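Phospholipase C beta (Meleagris gallopavo, PDB 1JAD) belongs to the phospholipase C beta family, its C-terminal region forming a long, almost entirely helical domain that pairs with a second copy of itself. Local coordinates at residues K112-A117 with E203-I208; S134-I139 with K184-K189; T158-K161 with E165-K168. All coordinates share one frame; numbering follows the deposited sequence.

Contact 1: K112-A117 with E203-I208; sequences KITELA and ENLRAI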
loop_
_atom_site.group_PDB
_atom_site.type_symbol
_atom_site.label_atom_id
_atom_site.label_comp_id
_atom_site.label_asym_id
_atom_site.label_seq_id
_atom_site.Cartn_x
_atom_site.Cartn_y
_atom_site.Cartn_z
ATOM N N LYS A 112 -6.973 8.467 3.252
ATOM C CA LYS A 112 -6.104 9.467 3.855
ATOM C C LYS A 112 -4.993 8.814 4.669
ATOM O O LYS A 112 -3.819 8.964 4.348
ATOM C CB LYS A 112 -6.909 10.414 4.751
ATOM C CG LYS A 112 -6.219 11.750 4.980
ATOM C CD LYS A 112 -5.942 12.401 3.622
ATOM C CE LYS A 112 -5.331 13.796 3.727
ATOM N NZ LYS A 112 -5.097 14.359 2.360
ATOM N N ILE A 113 -5.357 8.092 5.721
ATOM C CA ILE A 113 -4.347 7.449 6.543
ATOM C C ILE A 113 -3.431 6.547 5.737
ATOM O O ILE A 113 -2.232 6.493 6.006
ATOM C CB ILE A 113 -4.964 6.661 7.719
ATOM C CG1 ILE A 113 -5.312 7.632 8.844
ATOM C CG2 ILE A 113 -3.986 5.617 8.234
ATOM C CD1 ILE A 113 -5.689 6.965 10.142
ATOM N N THR A 114 -3.971 5.841 4.750
ATOM C CA THR A 114 -3.116 4.990 3.938
ATOM C C THR A 114 -2.084 5.868 3.246
ATOM O O THR A 114 -0.960 5.440 2.984
ATOM C CB THR A 114 -3.923 4.211 2.910
ATOM O OG1 THR A 114 -4.672 3.193 3.584
ATOM C CG2 THR A 114 -3.009 3.572 1.885
ATOM N N GLU A 115 -2.473 7.107 2.969
ATOM C CA GLU A 115 -1.585 8.075 2.345
ATOM C C GLU A 115 -0.425 8.362 3.291
ATOM O O GLU A 115 0.723 8.021 3.006
ATOM C CB GLU A 115 -2.343 9.377 2.050
ATOM C CG GLU A 115 -1.442 10.594 1.815
ATOM C CD GLU A 115 -2.214 11.891 1.595
ATOM O OE1 GLU A 115 -1.581 12.968 1.645
ATOM O OE2 GLU A 115 -3.445 11.839 1.364
ATOM N N LEU A 116 -0.740 8.990 4.420
ATOM C CA LEU A 116 0.259 9.347 5.429
ATOM C C LEU A 116 1.200 8.171 5.722
ATOM O O LEU A 116 2.424 8.306 5.636
ATOM C CB LEU A 116 -0.448 9.791 6.715
ATOM C CG LEU A 116 -1.512 10.888 6.554
ATOM C CD1 LEU A 116 -2.240 11.106 7.881
ATOM C CD2 LEU A 116 -0.868 12.172 6.061
ATOM N N ALA A 117 0.620 7.023 6.062
ATOM C CA ALA A 117 1.394 5.821 6.351
ATOM C C ALA A 117 2.351 5.539 5.199
ATOM O O ALA A 117 3.565 5.441 5.390
ATOM C CB ALA A 117 0.462 4.634 6.552
ATOM N N GLU A 203 0.913 -5.138 8.919
ATOM C CA GLU A 203 0.096 -5.232 10.125
ATOM C C GLU A 203 -0.635 -3.909 10.372
ATOM O O GLU A 203 -1.790 -3.876 10.787
ATOM C CB GLU A 203 1.012 -5.563 11.314
ATOM C CG GLU A 203 0.423 -5.286 12.684
ATOM C CD GLU A 203 1.453 -5.445 13.805
ATOM O OE1 GLU A 203 1.888 -6.591 14.075
ATOM O OE2 GLU A 203 1.837 -4.414 14.409
ATOM N N ASN A 204 0.058 -2.818 10.098
ATOM C CA ASN A 204 -0.498 -1.496 10.291
ATOM C C ASN A 204 -1.656 -1.281 9.308
ATOM O O ASN A 204 -2.751 -0.860 9.698
ATOM C CB ASN A 204 0.615 -0.470 10.093
ATOM C CG ASN A 204 0.226 0.902 10.563
ATOM O OD1 ASN A 204 -0.441 1.650 9.850
ATOM N ND2 ASN A 204 0.623 1.239 11.787
ATOM N N LEU A 205 -1.415 -1.592 8.039
ATOM C CA LEU A 205 -2.443 -1.460 7.016
ATOM C C LEU A 205 -3.654 -2.254 7.483
ATOM O O LEU A 205 -4.789 -1.771 7.478
ATOM C CB LEU A 205 -1.938 -2.035 5.685
ATOM C CG LEU A 205 -2.922 -2.078 4.507
ATOM C CD1 LEU A 205 -3.347 -0.679 4.131
ATOM C CD2 LEU A 205 -2.260 -2.756 3.316
ATOM N N ARG A 206 -3.393 -3.483 7.905
ATOM C CA ARG A 206 -4.437 -4.373 8.369
ATOM C C ARG A 206 -5.207 -3.743 9.530
ATOM O O ARG A 206 -6.422 -3.834 9.593
ATOM C CB ARG A 206 -3.794 -5.712 8.759
ATOM C CG ARG A 206 -4.754 -6.804 9.117
ATOM C CD ARG A 206 -4.159 -8.197 8.820
ATOM N NE ARG A 206 -3.031 -8.593 9.668
ATOM C CZ ARG A 206 -1.761 -8.227 9.498
ATOM N NH1 ARG A 206 -1.405 -7.435 8.494
ATOM N NH2 ARG A 206 -0.835 -8.666 10.344
ATOM N N ALA A 207 -4.516 -3.084 10.449
ATOM C CA ALA A 207 -5.228 -2.457 11.563
ATOM C C ALA A 207 -6.204 -1.413 10.990
ATOM O O ALA A 207 -7.359 -1.315 11.408
ATOM C CB ALA A 207 -4.237 -1.789 12.515
ATOM N N ILE A 208 -5.717 -0.656 10.014
ATOM C CA ILE A 208 -6.490 0.391 9.346
ATOM C C ILE A 208 -7.768 -0.122 8.700
ATOM O O ILE A 208 -8.842 0.454 8.890
ATOM C CB ILE A 208 -5.624 1.075 8.264
ATOM C CG1 ILE A 208 -4.443 1.781 8.940
ATOM C CG2 ILE A 208 -6.475 2.017 7.417
ATOM C CD1 ILE A 208 -3.417 2.323 7.975
#

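Contact 2: S134-I139 with K184-K189; sequences SNIKDI and KLLTEK. With SO4 (sulfate ion), chain C.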
loop_
_atom_site.group_PDB
_atom_site.type_symbol
_atom_site.label_atom_id
_atom_site.label_comp_id
_atom_site.label_asym_id
_atom_site.label_seq_id
_atom_site.Cartn_x
_atom_site.Cartn_y
_atom_site.Cartn_z
ATOM N N SER A 134 25.571 2.447 3.796
ATOM C CA SER A 134 26.521 3.310 4.470
ATOM C C SER A 134 27.493 2.444 5.276
ATOM O O SER A 134 28.677 2.751 5.359
ATOM C CB SER A 134 25.783 4.287 5.380
ATOM O OG SER A 134 26.698 5.190 5.973
ATOM N N ASN A 135 26.996 1.361 5.871
ATOM C CA ASN A 135 27.873 0.470 6.628
ATOM C C ASN A 135 28.856 -0.161 5.672
ATOM O O ASN A 135 30.048 -0.231 5.953
ATOM C CB ASN A 135 27.096 -0.646 7.331
ATOM C CG ASN A 135 26.264 -0.136 8.480
ATOM O OD1 ASN A 135 26.732 0.679 9.274
ATOM N ND2 ASN A 135 25.038 -0.633 8.599
ATOM N N ILE A 136 28.343 -0.616 4.535
ATOM C CA ILE A 136 29.180 -1.235 3.520
ATOM C C ILE A 136 30.322 -0.328 3.102
ATOM O O ILE A 136 31.445 -0.797 2.893
ATOM C CB ILE A 136 28.392 -1.582 2.247
ATOM C CG1 ILE A 136 27.327 -2.628 2.567
ATOM C CG2 ILE A 136 29.358 -2.077 1.157
ATOM C CD1 ILE A 136 26.498 -3.048 1.364
ATOM N N LYS A 137 30.039 0.969 2.976
ATOM C CA LYS A 137 31.072 1.903 2.559
ATOM C C LYS A 137 32.169 2.010 3.616
ATOM O O LYS A 137 33.358 1.895 3.309
ATOM C CB LYS A 137 30.477 3.294 2.281
ATOM C CG LYS A 137 31.409 4.184 1.466
ATOM C CD LYS A 137 30.861 5.583 1.177
ATOM C CE LYS A 137 30.896 6.477 2.413
ATOM N NZ LYS A 137 30.505 7.894 2.111
ATOM N N ASP A 138 31.771 2.223 4.865
ATOM C CA ASP A 138 32.740 2.359 5.942
ATOM C C ASP A 138 33.435 1.025 6.284
ATOM O O ASP A 138 34.554 0.995 6.789
ATOM C CB ASP A 138 32.048 3.016 7.139
ATOM C CG ASP A 138 31.638 4.477 6.839
ATOM O OD1 ASP A 138 32.537 5.324 6.611
ATOM O OD2 ASP A 138 30.425 4.787 6.805
ATOM N N ILE A 139 32.782 -0.082 5.982
ATOM C CA ILE A 139 33.391 -1.384 6.203
ATOM C C ILE A 139 34.565 -1.502 5.227
ATOM O O ILE A 139 35.668 -1.914 5.600
ATOM C CB ILE A 139 32.372 -2.517 5.928
ATOM C CG1 ILE A 139 31.341 -2.560 7.048
ATOM C CG2 ILE A 139 33.080 -3.848 5.784
ATOM C CD1 ILE A 139 31.955 -2.804 8.384
ATOM N N LYS A 184 28.364 -9.614 2.290
ATOM C CA LYS A 184 27.386 -10.692 2.203
ATOM C C LYS A 184 26.617 -10.776 3.523
ATOM O O LYS A 184 25.426 -11.113 3.558
ATOM C CB LYS A 184 28.141 -11.988 1.919
ATOM C CG LYS A 184 27.308 -13.174 1.584
ATOM C CD LYS A 184 28.210 -14.238 0.983
ATOM C CE LYS A 184 27.397 -15.472 0.587
ATOM N NZ LYS A 184 28.271 -16.525 -0.040
ATOM N N LEU A 185 27.300 -10.430 4.610
ATOM C CA LEU A 185 26.701 -10.454 5.940
ATOM C C LEU A 185 25.667 -9.334 6.159
ATOM O O LEU A 185 24.505 -9.600 6.470
ATOM C CB LEU A 185 27.803 -10.349 6.993
ATOM C CG LEU A 185 27.313 -10.332 8.439
ATOM C CD1 LEU A 185 26.626 -11.668 8.802
ATOM C CD2 LEU A 185 28.490 -10.064 9.327
ATOM N N LEU A 186 26.090 -8.082 6.020
ATOM C CA LEU A 186 25.168 -6.951 6.191
ATOM C C LEU A 186 23.972 -7.161 5.290
ATOM O O LEU A 186 22.817 -6.962 5.684
ATOM C CB LEU A 186 25.835 -5.640 5.797
ATOM C CG LEU A 186 26.928 -5.044 6.672
ATOM C CD1 LEU A 186 27.926 -6.109 7.082
ATOM C CD2 LEU A 186 27.601 -3.922 5.883
ATOM N N THR A 187 24.255 -7.576 4.066
ATOM C CA THR A 187 23.190 -7.809 3.113
ATOM C C THR A 187 22.176 -8.785 3.683
ATOM O O THR A 187 20.970 -8.587 3.538
ATOM C CB THR A 187 23.770 -8.312 1.777
ATOM O OG1 THR A 187 24.465 -7.230 1.140
ATOM C CG2 THR A 187 22.677 -8.805 0.870
ATOM N N GLU A 188 22.651 -9.834 4.344
ATOM C CA GLU A 188 21.735 -10.803 4.940
ATOM C C GLU A 188 20.997 -10.167 6.122
ATOM O O GLU A 188 19.787 -10.334 6.274
ATOM C CB GLU A 188 22.501 -12.061 5.370
ATOM C CG GLU A 188 22.972 -12.915 4.179
ATOM C CD GLU A 188 23.852 -14.124 4.553
ATOM O OE1 GLU A 188 24.234 -14.869 3.626
ATOM O OE2 GLU A 188 24.174 -14.332 5.748
ATOM N N LYS A 189 21.709 -9.426 6.960
ATOM C CA LYS A 189 21.054 -8.781 8.092
ATOM C C LYS A 189 20.077 -7.711 7.564
ATOM O O LYS A 189 18.931 -7.629 8.015
ATOM C CB LYS A 189 22.105 -8.158 9.011
ATOM C CG LYS A 189 21.549 -7.510 10.274
ATOM C CD LYS A 189 22.688 -6.950 11.133
ATOM C CE LYS A 189 22.151 -6.353 12.425
ATOM N NZ LYS A 189 23.213 -5.732 13.266
HETATM S S SO4 C . 20.814 -8.184 15.762
HETATM O O1 SO4 C . 21.351 -9.544 15.992
HETATM O O2 SO4 C . 20.307 -7.612 17.029
HETATM O O3 SO4 C . 19.698 -8.256 14.801
HETATM O O4 SO4 C . 21.888 -7.315 15.229
#

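Contact 3: T158-K161 with E165-K168; sequences TSDK and ERLK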
loop_
_atom_site.group_PDB
_atom_site.type_symbol
_atom_site.label_atom_id
_atom_site.label_comp_id
_atom_site.label_asym_id
_atom_site.label_seq_id
_atom_site.Cartn_x
_atom_site.Cartn_y
_atom_site.Cartn_z
ATOM N N THR A 158 60.244 -7.958 7.865
ATOM C CA THR A 158 60.719 -8.974 6.941
ATOM C C THR A 158 61.427 -8.280 5.797
ATOM O O THR A 158 60.810 -7.532 5.037
ATOM C CB THR A 158 59.566 -9.790 6.372
ATOM O OG1 THR A 158 58.867 -10.428 7.444
ATOM C CG2 THR A 158 60.088 -10.843 5.412
ATOM N N SER A 159 62.727 -8.525 5.678
ATOM C CA SER A 159 63.509 -7.904 4.622
ATOM C C SER A 159 63.943 -8.892 3.555
ATOM O O SER A 159 65.091 -8.871 3.115
ATOM C CB SER A 159 64.731 -7.206 5.217
ATOM O OG SER A 159 64.339 -6.119 6.039
ATOM N N ASP A 160 63.019 -9.759 3.142
ATOM C CA ASP A 160 63.301 -10.753 2.109
ATOM C C ASP A 160 62.152 -10.822 1.109
ATOM O O ASP A 160 61.059 -11.274 1.446
ATOM C CB ASP A 160 63.505 -12.131 2.728
ATOM C CG ASP A 160 63.848 -13.172 1.693
ATOM O OD1 ASP A 160 64.866 -12.982 0.993
ATOM O OD2 ASP A 160 63.107 -14.171 1.566
ATOM N N LYS A 161 62.407 -10.384 -0.122
ATOM C CA LYS A 161 61.380 -10.378 -1.163
ATOM C C LYS A 161 60.431 -11.571 -1.162
ATOM O O LYS A 161 59.324 -11.481 -0.629
ATOM C CB LYS A 161 62.022 -10.230 -2.548
ATOM C CG LYS A 161 62.417 -8.797 -2.907
ATOM C CD LYS A 161 63.389 -8.192 -1.903
ATOM C CE LYS A 161 63.704 -6.739 -2.249
ATOM N NZ LYS A 161 64.612 -6.105 -1.248
ATOM N N GLU A 165 56.418 -11.158 -0.352
ATOM C CA GLU A 165 55.488 -11.275 -1.470
ATOM C C GLU A 165 54.419 -12.270 -1.062
ATOM O O GLU A 165 53.235 -12.063 -1.316
ATOM C CB GLU A 165 56.218 -11.769 -2.718
ATOM C CG GLU A 165 57.576 -11.098 -2.906
ATOM C CD GLU A 165 57.501 -9.576 -2.920
ATOM O OE1 GLU A 165 58.566 -8.931 -2.781
ATOM O OE2 GLU A 165 56.388 -9.025 -3.085
ATOM N N ARG A 166 54.852 -13.350 -0.423
ATOM C CA ARG A 166 53.946 -14.383 0.062
ATOM C C ARG A 166 53.005 -13.767 1.078
ATOM O O ARG A 166 51.792 -13.978 1.029
ATOM C CB ARG A 166 54.733 -15.511 0.731
ATOM C CG ARG A 166 55.378 -16.484 -0.229
ATOM C CD ARG A 166 56.365 -17.381 0.498
ATOM N NE ARG A 166 57.584 -16.655 0.854
ATOM C CZ ARG A 166 58.596 -17.179 1.537
ATOM N NH1 ARG A 166 58.540 -18.439 1.945
ATOM N NH2 ARG A 166 59.675 -16.453 1.793
ATOM N N LEU A 167 53.577 -13.008 2.006
ATOM C CA LEU A 167 52.795 -12.351 3.038
ATOM C C LEU A 167 51.831 -11.307 2.441
ATOM O O LEU A 167 50.708 -11.152 2.919
ATOM C CB LEU A 167 53.732 -11.719 4.070
ATOM C CG LEU A 167 54.653 -12.705 4.812
ATOM C CD1 LEU A 167 55.538 -11.957 5.811
ATOM C CD2 LEU A 167 53.812 -13.752 5.524
ATOM N N LYS A 168 52.263 -10.594 1.401
ATOM C CA LYS A 168 51.389 -9.627 0.755
ATOM C C LYS A 168 50.205 -10.373 0.169
ATOM O O LYS A 168 49.048 -9.987 0.374
ATOM C CB LYS A 168 52.107 -8.884 -0.375
ATOM C CG LYS A 168 52.928 -7.686 0.052
ATOM C CD LYS A 168 53.507 -6.972 -1.169
ATOM C CE LYS A 168 54.302 -5.738 -0.757
ATOM N NZ LYS A 168 55.009 -5.081 -1.888
#

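Contact 1: K112-A117 with E203-I208
I113 and I208 meet where two long antiparallel helices run side by side, the axes of the two short segments 10.7 Å apart at closest approach and 165° between directions. The pairing is best read along I208. From its CB, which is directed toward the facing helix, the side chain divides into two arms. CG1, anti to the carbonyl carbon (chi1 -64°), carries the longer arm across the gap and already lies 3.9 Å from I113 CG2. Its terminal methyl CD1 then closes on the same carbon, with I208 CD1 and I113 CG2 3.4 Å apart, a tight methyl-to-methyl touch. The shorter arm, CG2, runs to the other flank, where I208 CG2 comes within 4.4 Å of T114 OG1.

T114 is approached on that flank by L205, whose CB starts off to one side while its end comes nearer; L205 CD1 stands 4.1 Å from T114 OG1. The polar need of the hydroxyl is met within its own helix, by a hydrogen bond to T110 O one turn earlier. Apolar surface therefore carries the junction, with one internally satisfied hydroxyl among the methyls.

Further elements close in on I113, which packs against L21 and L24 of helix 21-24 and F30 of helix 28-64. L24 also touches A117 and N204, so the short helix lies against both long ones.

Contact 2: S134-I139 with K184-K189
This is a buried apolar contact between antiparallel helices, in which L186 of helix 161-245 packs against N135, I136 and I139 of helix 75-155, between the two arms of the long hairpin. The two segments run at 164°, their axes approaching to 10.3 Å, and a single branch does nearly all the touching. CB of L186 is directed toward the facing helix, and CG, anti to the carbonyl carbon (chi1 -71°), presents CD2 to it. That methyl lies 3.6 Å from I136 CG1 and equally 3.6 Å from N135 CB, so it settles between two successive residues of the facing turn. I136 starts off to one side and reaches L186 through its end, the two chains meeting obliquely. A turn further on, I139 CG1 is 4.1 Å from L186 CD2, its chain running past the leucine in the opposite direction.

N135 contributes its aliphatic CB here, while its amide ND2 turns to Q12 O in the N-terminal loop, which lies over this face. Beyond the apolar core, K189 extends fully to place NZ on T11 O and, by a weak hydrogen bond of 2.8 Å, on O4 of a sulfate ion that R192 and Y193 also hold. I136 also packs on R99 of the second subunit.

Such chemistry implies close fit without directional bonding between the segments: methyl and methylene groups do the joining, while the amide of N135 and the amine of K189 find their partners in the N-terminal loop, K189 also in a sulfate that probably came from the crystallisation liquor.

Contact 3: T158-K161 with E165-K168
The loop backbone is extended at T158 and D160, and it meets the following helix through E165 N, which donates to K161 O over 2.9 Å at an N-H...O angle of 152°. This is the four-residue spacing of an alpha-helical bond, although the exact place of K161 O is uncertain in the model.

Side chains repeat the link from K161 to E165. The two lie alongside each other and point the same way, and a bend at chi2 of E165 (-55°) folds its carboxylate back over K161, so that E165 OE1 stands 3.7 Å from K161 CB. The charged ends do not meet: K161 NZ remains 6.8 Å from E165 OE1.

D160 and R166 come together more loosely. D160 OD2 faces the edge of the guanidinium, near its plane, but the 4.1 Å to R166 NH2 is too long for a salt bridge and the position of NH2 is itself less sure; the carboxylate is turned 78° from the guanidinium. R166 NE instead bonds to A162 O. At the start of the loop, T158 OG1 touches L167 CD1 at 4.0 Å, and L167 also leans on M154 of the preceding helix.

The second subunit comes near as well: L72 of that subunit packs on K161, and its E81 lies close to E165, a like-charged pair, with a long, weak ion pair to K168.

A short exposed loop that turns the chain from one long helix into its antiparallel partner is the hallmark of a helical hairpin; T158-K161 lie at its turn and E165-K168 in the first turns of the returning helix.

How the contacts relate
All three contacts belong to one hairpin, in which helix 75-155 and helix 161-245 run antiparallel. They are nested along the chain: contact 3 lies inside the loop closed by contact 2, and contact 2 inside that closed by contact 1. In space they are spread out, with centres 31 Å apart from contact 1 to contact 2, 31 Å from contact 2 to contact 3, and 62 Å from contact 1 to contact 3. None touches another. Contact 1 lies near the middle of the chain and is touched by no other protein chain, whereas contacts 2 and 3 both meet the second subunit. The sulfate lies beside contact 2, on K189, and probably comes from the crystallisation liquor.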